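Local coordinates for BluB-like flavoprotein (Clostridium difficile 630, PDB 3EO8) that binds flavin mononucleotide and probably acts as a flavin-dependent oxidoreductase of the nitroreductase type, at residues E58-A61 with D62-K66; Y117-E120 with L121-A124. One frame throughout, in Å; residues are numbered along the deposited sequence.

Contact 1. Residues E58-A61 with D62-K66; sequences EKIA and DVITK
I60 and I64, one helical turn apart, illustrate how a side chain on an α-helix packs back onto the turn before it. In I64 the CB sits 3.4 Å from the carbonyl O of A61. With CG1 set beside its own backbone N (chi1 -67°), the chain heads back toward the preceding turn, and CG1 lies 3.3 Å from I60 O. Beyond it the tip, CD1, passes the same oxygen and ends 4.0 Å from I60 CG2, the two side chains lying aslant to each other rather than stacked lengthwise. I60 itself packs on Y97 and on I173 of helix 170-181, while the side chain of I64 comes within about 9 Å of the bound flavin.

Under these side chains runs the backbone bonding of helix 54-75. I60 O accepts I64 N, and V63 N only weakly, while V63 CG2 lies 3.2 Å from I60 O. A61 O takes T65 N at 2.8 Å in a nearly straight bond (172°), and T65 OG1 lies 3.2 Å from that oxygen, though its proton has another acceptor within reach. On the exposed side, CG of D62 rests 3.3 Å from E58 O. The amine of K59 forms a salt bridge with D55.

Chemically, the turn owes its cohesion to backbone hydrogen bonds and aliphatic packing; the carboxylates of E58 and D62, like in charge and not in contact, would at most oppose each other mildly.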
loop_
_atom_site.group_PDB
_atom_site.type_symbol
_atom_site.label_atom_id
_atom_site.label_comp_id
_atom_site.label_asym_id
_atom_site.label_seq_id
_atom_site.Cartn_x
_atom_site.Cartn_y
_atom_site.Cartn_z
ATOM N N GLU A 58 -3.434 -25.582 -8.340
ATOM C CA GLU A 58 -3.118 -25.924 -9.724
ATOM C C GLU A 58 -4.187 -25.378 -10.651
ATOM O O GLU A 58 -3.899 -24.963 -11.781
ATOM C CB GLU A 58 -3.038 -27.439 -9.909
ATOM C CG GLU A 58 -1.916 -28.086 -9.103
ATOM C CD GLU A 58 -0.540 -27.883 -9.708
ATOM O OE1 GLU A 58 -0.462 -27.367 -10.856
ATOM O OE2 GLU A 58 0.462 -28.250 -9.035
ATOM N N LYS A 59 -5.444 -25.423 -10.202
ATOM C CA LYS A 59 -6.529 -24.865 -10.987
ATOM C C LYS A 59 -6.354 -23.369 -11.226
ATOM O O LYS A 59 -6.660 -22.867 -12.295
ATOM C CB LYS A 59 -7.891 -25.178 -10.334
ATOM C CG LYS A 59 -8.328 -26.619 -10.581
ATOM C CD LYS A 59 -9.552 -27.014 -9.784
ATOM C CE LYS A 59 -9.978 -28.472 -10.069
ATOM N NZ LYS A 59 -9.159 -29.439 -9.273
ATOM N N ILE A 60 -5.853 -22.669 -10.226
ATOM C CA ILE A 60 -5.631 -21.213 -10.307
ATOM C C ILE A 60 -4.508 -20.976 -11.333
ATOM O O ILE A 60 -4.585 -20.106 -12.180
ATOM C CB ILE A 60 -5.346 -20.641 -8.909
ATOM C CG1 ILE A 60 -6.644 -20.633 -8.072
ATOM C CG2 ILE A 60 -4.766 -19.226 -8.970
ATOM C CD1 ILE A 60 -6.404 -20.431 -6.583
ATOM N N ALA A 61 -3.485 -21.802 -11.266
ATOM C CA ALA A 61 -2.348 -21.698 -12.198
ATOM C C ALA A 61 -2.819 -21.877 -13.628
ATOM O O ALA A 61 -2.478 -21.085 -14.525
ATOM C CB ALA A 61 -1.271 -22.721 -11.802
ATOM N N ASP A 62 -3.677 -22.858 -13.845
ATOM C CA ASP A 62 -4.171 -23.127 -15.191
ATOM C C ASP A 62 -4.960 -21.956 -15.770
ATOM O O ASP A 62 -4.862 -21.715 -16.975
ATOM C CB ASP A 62 -5.010 -24.400 -15.213
ATOM C CG ASP A 62 -4.187 -25.666 -14.994
ATOM O OD1 ASP A 62 -2.952 -25.663 -15.190
ATOM O OD2 ASP A 62 -4.809 -26.692 -14.686
ATOM N N VAL A 63 -5.758 -21.230 -14.964
ATOM C CA VAL A 63 -6.497 -20.078 -15.531
ATOM C C VAL A 63 -5.560 -18.890 -15.787
ATOM O O VAL A 63 -5.776 -18.105 -16.721
ATOM C CB VAL A 63 -7.749 -19.600 -14.694
ATOM C CG1 VAL A 63 -8.816 -20.695 -14.620
ATOM C CG2 VAL A 63 -7.348 -19.037 -13.336
ATOM N N ILE A 64 -4.500 -18.784 -14.985
ATOM C CA ILE A 64 -3.472 -17.773 -15.230
ATOM C C ILE A 64 -2.785 -18.075 -16.575
ATOM O O ILE A 64 -2.689 -17.209 -17.484
ATOM C CB ILE A 64 -2.450 -17.720 -14.092
ATOM C CG1 ILE A 64 -3.108 -17.200 -12.801
ATOM C CG2 ILE A 64 -1.223 -16.829 -14.515
ATOM C CD1 ILE A 64 -2.242 -17.398 -11.467
ATOM N N THR A 65 -2.389 -19.320 -16.739
ATOM C CA THR A 65 -1.781 -19.775 -18.010
ATOM C C THR A 65 -2.688 -19.557 -19.226
ATOM O O THR A 65 -2.255 -19.027 -20.278
ATOM C CB THR A 65 -1.375 -21.244 -17.882
ATOM O OG1 THR A 65 -0.372 -21.353 -16.869
ATOM C CG2 THR A 65 -0.850 -21.777 -19.230
ATOM N N LYS A 66 -3.961 -19.906 -19.089
ATOM C CA LYS A 66 -4.883 -19.798 -20.195
ATOM C C LYS A 66 -5.048 -18.344 -20.608
ATOM O O LYS A 66 -5.060 -18.012 -21.791
ATOM C CB LYS A 66 -6.223 -20.404 -19.795
ATOM C CG LYS A 66 -7.243 -20.452 -20.893
ATOM C CD LYS A 66 -8.511 -21.079 -20.409
ATOM C CE LYS A 66 -9.550 -21.150 -21.520
ATOM N NZ LYS A 66 -10.654 -22.039 -21.073
#

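Contact 2. Residues Y117-E120 with L121-A124; sequences YELE and LIDA
The flat groups that matter between E120 and D123 are a peptide carbonyl and a carboxylate. D123 N stands over one face of the E120 carbonyl group, 70° out of its plane, and bonds to E120 O at 3.1 Å without using a lone pair. A water lies 2.8 Å from the same oxygen and 2.7 Å from D123 OD1, so it spans the carbonyl and the carboxylate, although other acceptors nearby may compete for its protons. The neighbouring carbonyl, that of L119, is gripped more conventionally: A124 N donates to L119 O at 3.0 Å, while the I122 N-H reaches this oxygen only weakly.

Apolar carbons close around that second carbonyl. A124 CB lies 3.3 Å from L119 O and 3.7 Å from L119 CB, and CD2 of L119 also reaches the alanine methyl. I122 has CG1 staggered between its backbone N and carbonyl carbon (chi1 61°), which brings CG1 to 3.3 Å from L119 O; farther out, its CD1 meets L119 CD2 at 4.2 Å. L119 packs in addition on I129 of helix 126-133. Before the turn, L121 N still makes the helical bond to Y117 O. L121 and I122 rest on V78 and E74 of the second subunit, bringing this helix end into the dimer contact.

D123 has a positive phi (53°), which swings the chain out of the helix. Together with the bonds A124 N to L119 O and D123 N to E120 O, and the apolar clasp of L119 with A124 across the turn, this makes a Schellman motif with D123 at C-prime, closing helix 116-121 before the chain enters helix 126-133.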
loop_
_atom_site.group_PDB
_atom_site.type_symbol
_atom_site.label_atom_id
_atom_site.label_comp_id
_atom_site.label_asym_id
_atom_site.label_seq_id
_atom_site.Cartn_x
_atom_site.Cartn_y
_atom_site.Cartn_z
ATOM N N TYR A 117 -16.513 12.259 -2.320
ATOM C CA TYR A 117 -17.926 12.610 -2.216
ATOM C C TYR A 117 -18.165 14.128 -2.244
ATOM O O TYR A 117 -19.180 14.606 -2.729
ATOM C CB TYR A 117 -18.533 11.939 -0.988
ATOM C CG TYR A 117 -18.539 10.429 -1.136
ATOM C CD1 TYR A 117 -19.372 9.806 -2.055
ATOM C CD2 TYR A 117 -17.704 9.628 -0.364
ATOM C CE1 TYR A 117 -19.371 8.410 -2.200
ATOM C CE2 TYR A 117 -17.691 8.237 -0.509
ATOM C CZ TYR A 117 -18.527 7.648 -1.429
ATOM O OH TYR A 117 -18.529 6.273 -1.556
ATOM N N GLU A 118 -17.212 14.875 -1.712
ATOM C CA GLU A 118 -17.265 16.330 -1.734
ATOM C C GLU A 118 -17.231 16.848 -3.176
ATOM O O GLU A 118 -18.029 17.692 -3.549
ATOM C CB GLU A 118 -16.116 16.887 -0.905
ATOM C CG GLU A 118 -16.209 16.522 0.605
ATOM C CD GLU A 118 -15.579 15.194 1.014
ATOM O OE1 GLU A 118 -15.031 14.470 0.167
ATOM O OE2 GLU A 118 -15.603 14.891 2.239
ATOM N N LEU A 119 -16.325 16.314 -3.998
ATOM C CA LEU A 119 -16.228 16.720 -5.387
ATOM C C LEU A 119 -17.414 16.250 -6.218
ATOM O O LEU A 119 -17.896 16.996 -7.059
ATOM C CB LEU A 119 -14.912 16.249 -5.999
ATOM C CG LEU A 119 -13.676 17.011 -5.515
ATOM C CD1 LEU A 119 -12.427 16.313 -5.998
ATOM C CD2 LEU A 119 -13.709 18.452 -5.996
ATOM N N GLU A 120 -17.888 15.027 -5.970
ATOM C CA GLU A 120 -19.119 14.514 -6.595
ATOM C C GLU A 120 -20.314 15.388 -6.276
ATOM O O GLU A 120 -21.167 15.618 -7.131
ATOM C CB GLU A 120 -19.464 13.110 -6.084
ATOM C CG GLU A 120 -18.450 12.050 -6.363
ATOM C CD GLU A 120 -18.968 10.990 -7.295
ATOM O OE1 GLU A 120 -20.008 10.354 -6.933
ATOM O OE2 GLU A 120 -18.317 10.786 -8.365
ATOM N N LEU A 121 -20.388 15.877 -5.043
ATOM C CA LEU A 121 -21.533 16.657 -4.616
ATOM C C LEU A 121 -21.689 17.884 -5.494
ATOM O O LEU A 121 -22.795 18.289 -5.779
ATOM C CB LEU A 121 -21.375 17.116 -3.157
ATOM C CG LEU A 121 -22.572 17.871 -2.546
ATOM C CD1 LEU A 121 -23.807 16.973 -2.506
ATOM C CD2 LEU A 121 -22.219 18.403 -1.160
ATOM N N ILE A 122 -20.560 18.459 -5.899
ATOM C CA ILE A 122 -20.514 19.720 -6.655
ATOM C C ILE A 122 -20.284 19.484 -8.142
ATOM O O ILE A 122 -19.964 20.421 -8.877
ATOM C CB ILE A 122 -19.429 20.712 -6.078
ATOM C CG1 ILE A 122 -18.005 20.152 -6.143
ATOM C CG2 ILE A 122 -19.737 21.048 -4.633
ATOM C CD1 ILE A 122 -16.952 21.182 -5.760
ATOM N N ASP A 123 -20.493 18.245 -8.583
ATOM C CA ASP A 123 -20.368 17.859 -9.987
ATOM C C ASP A 123 -19.034 18.263 -10.574
ATOM O O ASP A 123 -18.969 18.822 -11.662
ATOM C CB ASP A 123 -21.533 18.433 -10.815
ATOM C CG ASP A 123 -22.877 17.903 -10.365
ATOM O OD1 ASP A 123 -22.975 16.696 -10.061
ATOM O OD2 ASP A 123 -23.848 18.691 -10.310
ATOM N N ALA A 124 -17.965 18.005 -9.837
ATOM C CA ALA A 124 -16.611 18.264 -10.326
ATOM C C ALA A 124 -16.344 17.347 -11.501
ATOM O O ALA A 124 -16.889 16.237 -11.548
ATOM C CB ALA A 124 -15.569 17.995 -9.220
HETATM O O HOH W 1 -21.619 14.360 -9.636
#

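Contacts 1 and 2 are both local, within one run of chain each, yet they belong to different helices, with centres about 42 Å apart and no touch between them. Contact 1 is partly buried, in the body of the long helix 54-75, where helix 170-181 covers part of it and the flavin is not far off. Contact 2 is a surface feature far from the centre of the chain, at the close of the short helix 116-121 and against the second subunit. The chemistry follows: successive i-to-i+4 bonds and aliphatic packing continue a helix in 58-66, whereas in 117-124 a 6→1 bond enclosing a 5→2 bond and a positive phi end one, with a water beside the turn.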